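Local coordinates for thioesterase superfamily protein (Sulfolobus solfataricus, PDB 2GF6) that binds coenzyme A and is a putative hotdog-fold thioesterase that probably hydrolyses acyl-CoA thioesters, at residues A24-Y29 and A65-P70; R69-G74 and V97-E102. All blocks are in the same frame, centred on the assembly; numbering follows the deposited sequence.

In the fold
Both contacts lie in one hotdog domain, on the same side of the chain's centre, and share R69 and P70; their centres are about 10 Å apart. Contact 1 sets the start of helix 26-45 against the end of strand 56-67 and lines the pocket for the thiol end of coenzyme A. Contact 2 carries the chain on from there, packing R69-G74 against the hairpin of strands 90-99 and 102-115, nearer the surface. A24 N of contact 1 lies 2.7 Å from V71 O of contact 2, a probable hydrogen bond, and V71 CG2 packs on Y29 OH at 3.3 Å. Coenzyme A touches both, through P70 and R69 in contact 2.

Contact 1 of 2, residues A24-Y29 and A65-P70; sequences AHYAAY and AIYHRP. With COA (coenzyme A), chain F.
In this hotdog fold the first turn of helix 26-45 meets the end of strand 56-67 at the coenzyme A pocket, where Y29 and Y67 form a T-shaped aromatic pair. The edge of Y67 is directed at the face of Y29, with centroids 5.1 Å apart and planes at 68°; the closest carbons are Y67 CE2 and Y29 CD2, 3.7 Å apart. Y67 places CG anti to its carbonyl carbon (chi1 -50°), which turns its ring toward the helix while one face receives the ligand sulfur S1P, 3.7 Å from CE2 of Y67. Y29 CE2 also lies 3.7 Å from C2P of the ligand. With an alanine at Y29, the edge of Y67 would probably lose its aromatic partner and the C2P end of the ligand a neighbour. Y26 approaches more loosely, its CD1 and CE1 lying near the Y67 hydroxyl, and its ring also stacks with Y26 and Y30 of the second subunit. The same Y67 hydroxyl bonds to S63 OG of that subunit and to a water that donates to Y26 O, so it ties helix start, strand and dimer interface together. H25 occupies the N-cap position, its ND1 accepting a weak bond from A28 N. Along the strand end, main-chain carbonyls grip the pantetheine: Y67 O takes the amide N8P at 2.9 Å and H68 O the hydroxyl OAP at 2.8 Å. A second water closes the contact beside the ring pair, donating to both Y29 OH (2.7 Å) and R69 O (2.5 Å).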
loop_
_atom_site.group_PDB
_atom_site.type_symbol
_atom_site.label_atom_id
_atom_site.label_comp_id
_atom_site.label_asym_id
_atom_site.label_seq_id
_atom_site.Cartn_x
_atom_site.Cartn_y
_atom_site.Cartn_z
ATOM N N ALA A 24 6.981 -8.403 -7.915
ATOM C CA ALA A 24 6.443 -8.135 -6.587
ATOM C C ALA A 24 7.407 -7.281 -5.754
ATOM O O ALA A 24 8.634 -7.482 -5.771
ATOM C CB ALA A 24 6.135 -9.426 -5.881
ATOM N N HIS A 25 6.822 -6.336 -5.030
ATOM C CA HIS A 25 7.552 -5.342 -4.251
ATOM C C HIS A 25 7.609 -5.738 -2.763
ATOM O O HIS A 25 6.977 -6.716 -2.322
ATOM C CB HIS A 25 6.911 -3.939 -4.434
ATOM C CG HIS A 25 5.434 -3.874 -4.136
ATOM N ND1 HIS A 25 4.859 -4.440 -3.017
ATOM C CD2 HIS A 25 4.419 -3.282 -4.810
ATOM C CE1 HIS A 25 3.561 -4.213 -3.019
ATOM N NE2 HIS A 25 3.271 -3.486 -4.082
ATOM N N TYR A 26 8.367 -4.963 -1.997
ATOM C CA TYR A 26 8.579 -5.222 -0.584
ATOM C C TYR A 26 7.341 -5.531 0.208
ATOM O O TYR A 26 7.385 -6.423 1.066
ATOM C CB TYR A 26 9.197 -3.980 0.045
ATOM C CG TYR A 26 9.696 -4.045 1.476
ATOM C CD1 TYR A 26 10.936 -4.591 1.772
ATOM C CD2 TYR A 26 8.997 -3.439 2.499
ATOM C CE1 TYR A 26 11.437 -4.605 3.042
ATOM C CE2 TYR A 26 9.504 -3.432 3.821
ATOM C CZ TYR A 26 10.732 -4.020 4.073
ATOM O OH TYR A 26 11.283 -4.035 5.314
ATOM N N ALA A 27 6.273 -4.764 0.001
ATOM C CA ALA A 27 5.072 -4.884 0.840
ATOM C C ALA A 27 4.303 -6.096 0.416
ATOM O O ALA A 27 3.538 -6.653 1.178
ATOM C CB ALA A 27 4.169 -3.617 0.706
ATOM N N ALA A 28 4.471 -6.508 -0.823
ATOM C CA ALA A 28 3.739 -7.665 -1.293
ATOM C C ALA A 28 4.079 -8.880 -0.436
ATOM O O ALA A 28 3.199 -9.696 -0.069
ATOM C CB ALA A 28 4.075 -7.919 -2.725
ATOM N N TYR A 29 5.353 -8.984 -0.077
ATOM C CA TYR A 29 5.841 -10.164 0.655
ATOM C C TYR A 29 5.233 -10.212 2.040
ATOM O O TYR A 29 4.957 -11.294 2.570
ATOM C CB TYR A 29 7.385 -10.203 0.655
ATOM C CG TYR A 29 7.958 -10.601 -0.714
ATOM C CD1 TYR A 29 8.029 -11.935 -1.101
ATOM C CD2 TYR A 29 8.356 -9.649 -1.642
ATOM C CE1 TYR A 29 8.500 -12.297 -2.337
ATOM C CE2 TYR A 29 8.839 -10.008 -2.881
ATOM C CZ TYR A 29 8.906 -11.326 -3.230
ATOM O OH TYR A 29 9.381 -11.718 -4.479
ATOM N N ALA A 65 14.414 -10.904 5.221
ATOM C CA ALA A 65 14.151 -11.658 3.990
ATOM C C ALA A 65 15.343 -11.643 3.010
ATOM O O ALA A 65 16.093 -10.681 2.947
ATOM C CB ALA A 65 12.867 -11.132 3.271
ATOM N N ILE A 66 15.474 -12.731 2.268
ATOM C CA ILE A 66 16.400 -12.877 1.151
ATOM C C ILE A 66 15.548 -13.220 -0.087
ATOM O O ILE A 66 14.726 -14.131 -0.054
ATOM C CB ILE A 66 17.430 -14.003 1.416
ATOM C CG1 ILE A 66 18.361 -13.617 2.565
ATOM C CG2 ILE A 66 18.289 -14.302 0.176
ATOM C CD1 ILE A 66 19.100 -14.839 3.210
ATOM N N TYR A 67 15.766 -12.484 -1.176
ATOM C CA TYR A 67 14.971 -12.597 -2.376
ATOM C C TYR A 67 15.839 -13.214 -3.453
ATOM O O TYR A 67 16.619 -12.520 -4.095
ATOM C CB TYR A 67 14.490 -11.218 -2.803
ATOM C CG TYR A 67 13.838 -10.439 -1.682
ATOM C CD1 TYR A 67 14.592 -9.652 -0.830
ATOM C CD2 TYR A 67 12.468 -10.488 -1.475
ATOM C CE1 TYR A 67 14.006 -8.933 0.203
ATOM C CE2 TYR A 67 11.854 -9.765 -0.416
ATOM C CZ TYR A 67 12.629 -8.981 0.402
ATOM O OH TYR A 67 12.057 -8.261 1.443
ATOM N N HIS A 68 15.723 -14.529 -3.625
ATOM C CA HIS A 68 16.576 -15.261 -4.550
ATOM C C HIS A 68 16.105 -15.058 -5.962
ATOM O O HIS A 68 16.902 -15.037 -6.911
ATOM C CB HIS A 68 16.526 -16.764 -4.265
ATOM C CG HIS A 68 17.121 -17.165 -2.960
ATOM N ND1 HIS A 68 18.482 -17.220 -2.756
ATOM C CD2 HIS A 68 16.547 -17.599 -1.813
ATOM C CE1 HIS A 68 18.721 -17.641 -1.527
ATOM N NE2 HIS A 68 17.563 -17.879 -0.934
ATOM N N ARG A 69 14.793 -15.010 -6.122
ATOM C CA ARG A 69 14.226 -14.931 -7.445
ATOM C C ARG A 69 13.044 -14.022 -7.388
ATOM O O ARG A 69 12.361 -13.954 -6.351
ATOM C CB ARG A 69 13.774 -16.303 -7.915
ATOM C CG ARG A 69 14.896 -17.268 -8.237
ATOM C CD ARG A 69 14.312 -18.645 -8.537
ATOM N NE ARG A 69 15.178 -19.720 -8.048
ATOM C CZ ARG A 69 15.655 -20.736 -8.775
ATOM N NH1 ARG A 69 15.353 -20.879 -10.065
ATOM N NH2 ARG A 69 16.447 -21.637 -8.191
ATOM N N PRO A 70 12.773 -13.346 -8.507
ATOM C CA PRO A 70 11.644 -12.455 -8.564
ATOM C C PRO A 70 10.355 -13.241 -8.752
ATOM O O PRO A 70 10.379 -14.349 -9.284
ATOM C CB PRO A 70 11.924 -11.634 -9.812
ATOM C CG PRO A 70 12.596 -12.647 -10.741
ATOM C CD PRO A 70 13.461 -13.448 -9.814
HETATM N N1A COA F . 24.195 -10.004 0.387
HETATM C C2A COA F . 25.464 -9.681 -0.067
HETATM N N3A COA F . 25.815 -9.916 -1.384
HETATM C C4A COA F . 24.925 -10.471 -2.232
HETATM C C5A COA F . 23.650 -10.812 -1.802
HETATM C C6A COA F . 23.279 -10.575 -0.488
HETATM N N6A COA F . 22.048 -10.885 -0.093
HETATM N N7A COA F . 22.983 -11.347 -2.844
HETATM C C8A COA F . 23.794 -11.349 -3.915
HETATM N N9A COA F . 25.004 -10.814 -3.551
HETATM C C1B COA F . 26.232 -10.733 -4.374
HETATM C C2B COA F . 26.615 -12.080 -4.976
HETATM O O2B COA F . 27.498 -12.800 -4.161
HETATM C C3B COA F . 27.254 -11.662 -6.275
HETATM O O3B COA F . 28.573 -11.253 -6.048
HETATM P P3B COA F . 29.749 -12.012 -6.831
HETATM O O7A COA F . 31.052 -11.407 -6.366
HETATM O O8A COA F . 29.564 -11.828 -8.339
HETATM O O9A COA F . 29.685 -13.468 -6.401
HETATM C C4B COA F . 26.455 -10.453 -6.697
HETATM O O4B COA F . 26.066 -9.850 -5.475
HETATM C C5B COA F . 25.227 -10.840 -7.509
HETATM O O5B COA F . 24.665 -12.051 -7.054
HETATM P P1A COA F . 24.247 -13.190 -8.112
HETATM O O1A COA F . 23.434 -14.272 -7.433
HETATM O O2A COA F . 25.463 -13.783 -8.775
HETATM O O3A COA F . 23.280 -12.371 -9.120
HETATM P P2A COA F . 22.480 -13.020 -10.371
HETATM O O4A COA F . 22.373 -14.511 -10.223
HETATM O O5A COA F . 23.145 -12.571 -11.665
HETATM O O6A COA F . 21.011 -12.389 -10.300
HETATM C CBP COA F . 19.022 -11.803 -9.271
HETATM C CCP COA F . 20.527 -11.831 -9.109
HETATM C CDP COA F . 18.529 -13.120 -9.892
HETATM C CEP COA F . 18.694 -10.631 -10.198
HETATM C CAP COA F . 18.409 -11.701 -7.878
HETATM O OAP COA F . 18.640 -12.896 -7.173
HETATM C C9P COA F . 16.927 -11.464 -7.905
HETATM O O9P COA F . 16.207 -11.337 -9.088
HETATM N N8P COA F . 16.364 -11.360 -6.727
HETATM C C7P COA F . 14.953 -11.112 -6.620
HETATM C C6P COA F . 14.729 -9.623 -6.601
HETATM C C5P COA F . 13.369 -9.374 -6.033
HETATM O O5P COA F . 12.367 -9.897 -6.534
HETATM N N4P COA F . 13.382 -8.614 -4.964
HETATM C C3P COA F . 12.665 -7.383 -4.895
HETATM C C2P COA F . 11.346 -7.610 -4.203
HETATM S S1P COA F . 11.223 -6.850 -2.579
HETATM O O HOH W 1 9.338 -7.749 2.292
HETATM O O HOH W 2 11.597 -13.253 -4.044
#

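Contact 2 of 2, residues R69-G74 and V97-E102; sequences RPVKLG and VLKDGE. With COA (coenzyme A), chain F.
The irregular segment R69-G74 passes V97-E102 without a hydrogen bond between the two segments, V71 and K99 coming nearest with CA atoms 7.9 Å apart, while a type I' turn from K99 to E102 closes a beta hairpin through K99 N to E102 O and E102 N to K99 O, both 2.8 Å. A backbone bond joins R69 to T104 of the hairpin's second strand. V71 and the stem of K99 make the apolar part: CG1 of V71 meets CD of K99 at 4.1 Å, the side chains running past each other in opposite directions. K99 starts with CG anti to the backbone N (chi1 -171°) and bends at chi3, taking its amine beyond V71 to a salt bridge with D75. D75 also accepts from K72 N, linking K99 to the loop it packs on. On the surface, R69 and E102 probably attract each other only weakly, through charge alone. NH2 of R69 is 3.8 Å from OE1 of E102, a long ion pair whose oxygen sits well out of the guanidinium plane, with CB of E102 over one face. P70 faces coenzyme A instead, its CA 3.3 Å from the ligand's O5P, and packs on W119 of the second subunit. This is a tight two-residue beta hairpin of the hotdog sheet, with the connection between strands 56-67 and 76-85 packed beside it, bordering the coenzyme A pocket.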
loop_
_atom_site.group_PDB
_atom_site.type_symbol
_atom_site.label_atom_id
_atom_site.label_comp_id
_atom_site.label_asym_id
_atom_site.label_seq_id
_atom_site.Cartn_x
_atom_site.Cartn_y
_atom_site.Cartn_z
ATOM N N ARG A 69 14.793 -15.010 -6.122
ATOM C CA ARG A 69 14.226 -14.931 -7.445
ATOM C C ARG A 69 13.044 -14.022 -7.388
ATOM O O ARG A 69 12.361 -13.954 -6.351
ATOM C CB ARG A 69 13.774 -16.303 -7.915
ATOM C CG ARG A 69 14.896 -17.268 -8.237
ATOM C CD ARG A 69 14.312 -18.645 -8.537
ATOM N NE ARG A 69 15.178 -19.720 -8.048
ATOM C CZ ARG A 69 15.655 -20.736 -8.775
ATOM N NH1 ARG A 69 15.353 -20.879 -10.065
ATOM N NH2 ARG A 69 16.447 -21.637 -8.191
ATOM N N PRO A 70 12.773 -13.346 -8.507
ATOM C CA PRO A 70 11.644 -12.455 -8.564
ATOM C C PRO A 70 10.355 -13.241 -8.752
ATOM O O PRO A 70 10.379 -14.349 -9.284
ATOM C CB PRO A 70 11.924 -11.634 -9.812
ATOM C CG PRO A 70 12.596 -12.647 -10.741
ATOM C CD PRO A 70 13.461 -13.448 -9.814
ATOM N N VAL A 71 9.240 -12.658 -8.326
ATOM C CA VAL A 71 7.926 -13.157 -8.704
ATOM C C VAL A 71 7.143 -12.044 -9.422
ATOM O O VAL A 71 7.291 -10.849 -9.130
ATOM C CB VAL A 71 7.126 -13.768 -7.481
ATOM C CG1 VAL A 71 7.842 -14.998 -6.968
ATOM C CG2 VAL A 71 6.945 -12.795 -6.355
ATOM N N LYS A 72 6.283 -12.466 -10.328
ATOM C CA LYS A 72 5.646 -11.582 -11.275
ATOM C C LYS A 72 4.147 -11.678 -11.237
ATOM O O LYS A 72 3.565 -12.569 -10.614
ATOM C CB LYS A 72 6.124 -11.929 -12.689
ATOM C CG LYS A 72 7.641 -11.861 -12.815
ATOM C CD LYS A 72 8.137 -12.270 -14.181
ATOM C CE LYS A 72 7.632 -11.303 -15.245
ATOM N NZ LYS A 72 8.614 -11.059 -16.333
ATOM N N LEU A 73 3.522 -10.760 -11.960
ATOM C CA LEU A 73 2.081 -10.673 -11.973
ATOM C C LEU A 73 1.513 -11.982 -12.495
ATOM O O LEU A 73 1.876 -12.432 -13.576
ATOM C CB LEU A 73 1.660 -9.504 -12.846
ATOM C CG LEU A 73 0.181 -9.242 -13.065
ATOM C CD1 LEU A 73 -0.508 -8.807 -11.817
ATOM C CD2 LEU A 73 0.075 -8.167 -14.184
ATOM N N GLY A 74 0.627 -12.609 -11.724
ATOM C CA GLY A 74 0.005 -13.858 -12.176
ATOM C C GLY A 74 0.630 -15.122 -11.600
ATOM O O GLY A 74 -0.023 -16.166 -11.558
ATOM N N VAL A 97 9.092 -18.949 0.291
ATOM C CA VAL A 97 8.175 -18.836 -0.839
ATOM C C VAL A 97 8.667 -19.692 -2.000
ATOM O O VAL A 97 9.846 -19.662 -2.353
ATOM C CB VAL A 97 7.981 -17.386 -1.295
ATOM C CG1 VAL A 97 6.943 -17.297 -2.435
ATOM C CG2 VAL A 97 7.529 -16.523 -0.127
ATOM N N LEU A 98 7.761 -20.478 -2.564
ATOM C CA LEU A 98 8.074 -21.311 -3.739
ATOM C C LEU A 98 7.241 -20.893 -4.938
ATOM O O LEU A 98 6.117 -20.386 -4.805
ATOM C CB LEU A 98 7.809 -22.792 -3.469
ATOM C CG LEU A 98 8.685 -23.566 -2.497
ATOM C CD1 LEU A 98 8.624 -22.983 -1.115
ATOM C CD2 LEU A 98 8.201 -24.985 -2.486
ATOM N N LYS A 99 7.787 -21.147 -6.112
ATOM C CA LYS A 99 7.069 -20.913 -7.343
ATOM C C LYS A 99 7.395 -22.063 -8.278
ATOM O O LYS A 99 8.563 -22.362 -8.518
ATOM C CB LYS A 99 7.491 -19.592 -7.943
ATOM C CG LYS A 99 6.653 -19.181 -9.094
ATOM C CD LYS A 99 7.243 -17.969 -9.752
ATOM C CE LYS A 99 7.826 -18.285 -11.109
ATOM N NZ LYS A 99 8.075 -17.009 -11.879
ATOM N N ASP A 100 6.357 -22.727 -8.771
ATOM C CA ASP A 100 6.521 -23.972 -9.514
ATOM C C ASP A 100 7.496 -24.865 -8.751
ATOM O O ASP A 100 8.402 -25.451 -9.338
ATOM C CB ASP A 100 7.041 -23.722 -10.944
ATOM C CG ASP A 100 6.220 -22.676 -11.716
ATOM O OD1 ASP A 100 4.966 -22.746 -11.711
ATOM O OD2 ASP A 100 6.840 -21.789 -12.344
ATOM N N GLY A 101 7.310 -24.943 -7.442
ATOM C CA GLY A 101 8.192 -25.704 -6.582
ATOM C C GLY A 101 9.681 -25.352 -6.562
ATOM O O GLY A 101 10.485 -26.179 -6.132
ATOM N N GLU A 102 10.072 -24.157 -7.015
ATOM C CA GLU A 102 11.446 -23.662 -6.795
ATOM C C GLU A 102 11.475 -22.507 -5.774
ATOM O O GLU A 102 10.550 -21.672 -5.734
ATOM C CB GLU A 102 12.064 -23.231 -8.130
ATOM C CG GLU A 102 12.366 -24.399 -9.082
ATOM C CD GLU A 102 13.610 -25.238 -8.678
ATOM O OE1 GLU A 102 14.385 -24.780 -7.801
ATOM O OE2 GLU A 102 13.818 -26.349 -9.237
HETATM N N1A COA F . 24.195 -10.004 0.387
HETATM C C2A COA F . 25.464 -9.681 -0.067
HETATM N N3A COA F . 25.815 -9.916 -1.384
HETATM C C4A COA F . 24.925 -10.471 -2.232
HETATM C C5A COA F . 23.650 -10.812 -1.802
HETATM C C6A COA F . 23.279 -10.575 -0.488
HETATM N N6A COA F . 22.048 -10.885 -0.093
HETATM N N7A COA F . 22.983 -11.347 -2.844
HETATM C C8A COA F . 23.794 -11.349 -3.915
HETATM N N9A COA F . 25.004 -10.814 -3.551
HETATM C C1B COA F . 26.232 -10.733 -4.374
HETATM C C2B COA F . 26.615 -12.080 -4.976
HETATM O O2B COA F . 27.498 -12.800 -4.161
HETATM C C3B COA F . 27.254 -11.662 -6.275
HETATM O O3B COA F . 28.573 -11.253 -6.048
HETATM P P3B COA F . 29.749 -12.012 -6.831
HETATM O O7A COA F . 31.052 -11.407 -6.366
HETATM O O8A COA F . 29.564 -11.828 -8.339
HETATM O O9A COA F . 29.685 -13.468 -6.401
HETATM C C4B COA F . 26.455 -10.453 -6.697
HETATM O O4B COA F . 26.066 -9.850 -5.475
HETATM C C5B COA F . 25.227 -10.840 -7.509
HETATM O O5B COA F . 24.665 -12.051 -7.054
HETATM P P1A COA F . 24.247 -13.190 -8.112
HETATM O O1A COA F . 23.434 -14.272 -7.433
HETATM O O2A COA F . 25.463 -13.783 -8.775
HETATM O O3A COA F . 23.280 -12.371 -9.120
HETATM P P2A COA F . 22.480 -13.020 -10.371
HETATM O O4A COA F . 22.373 -14.511 -10.223
HETATM O O5A COA F . 23.145 -12.571 -11.665
HETATM O O6A COA F . 21.011 -12.389 -10.300
HETATM C CBP COA F . 19.022 -11.803 -9.271
HETATM C CCP COA F . 20.527 -11.831 -9.109
HETATM C CDP COA F . 18.529 -13.120 -9.892
HETATM C CEP COA F . 18.694 -10.631 -10.198
HETATM C CAP COA F . 18.409 -11.701 -7.878
HETATM O OAP COA F . 18.640 -12.896 -7.173
HETATM C C9P COA F . 16.927 -11.464 -7.905
HETATM O O9P COA F . 16.207 -11.337 -9.088
HETATM N N8P COA F . 16.364 -11.360 -6.727
HETATM C C7P COA F . 14.953 -11.112 -6.620
HETATM C C6P COA F . 14.729 -9.623 -6.601
HETATM C C5P COA F . 13.369 -9.374 -6.033
HETATM O O5P COA F . 12.367 -9.897 -6.534
HETATM N N4P COA F . 13.382 -8.614 -4.964
HETATM C C3P COA F . 12.665 -7.383 -4.895
HETATM C C2P COA F . 11.346 -7.610 -4.203
HETATM S S1P COA F . 11.223 -6.850 -2.579
#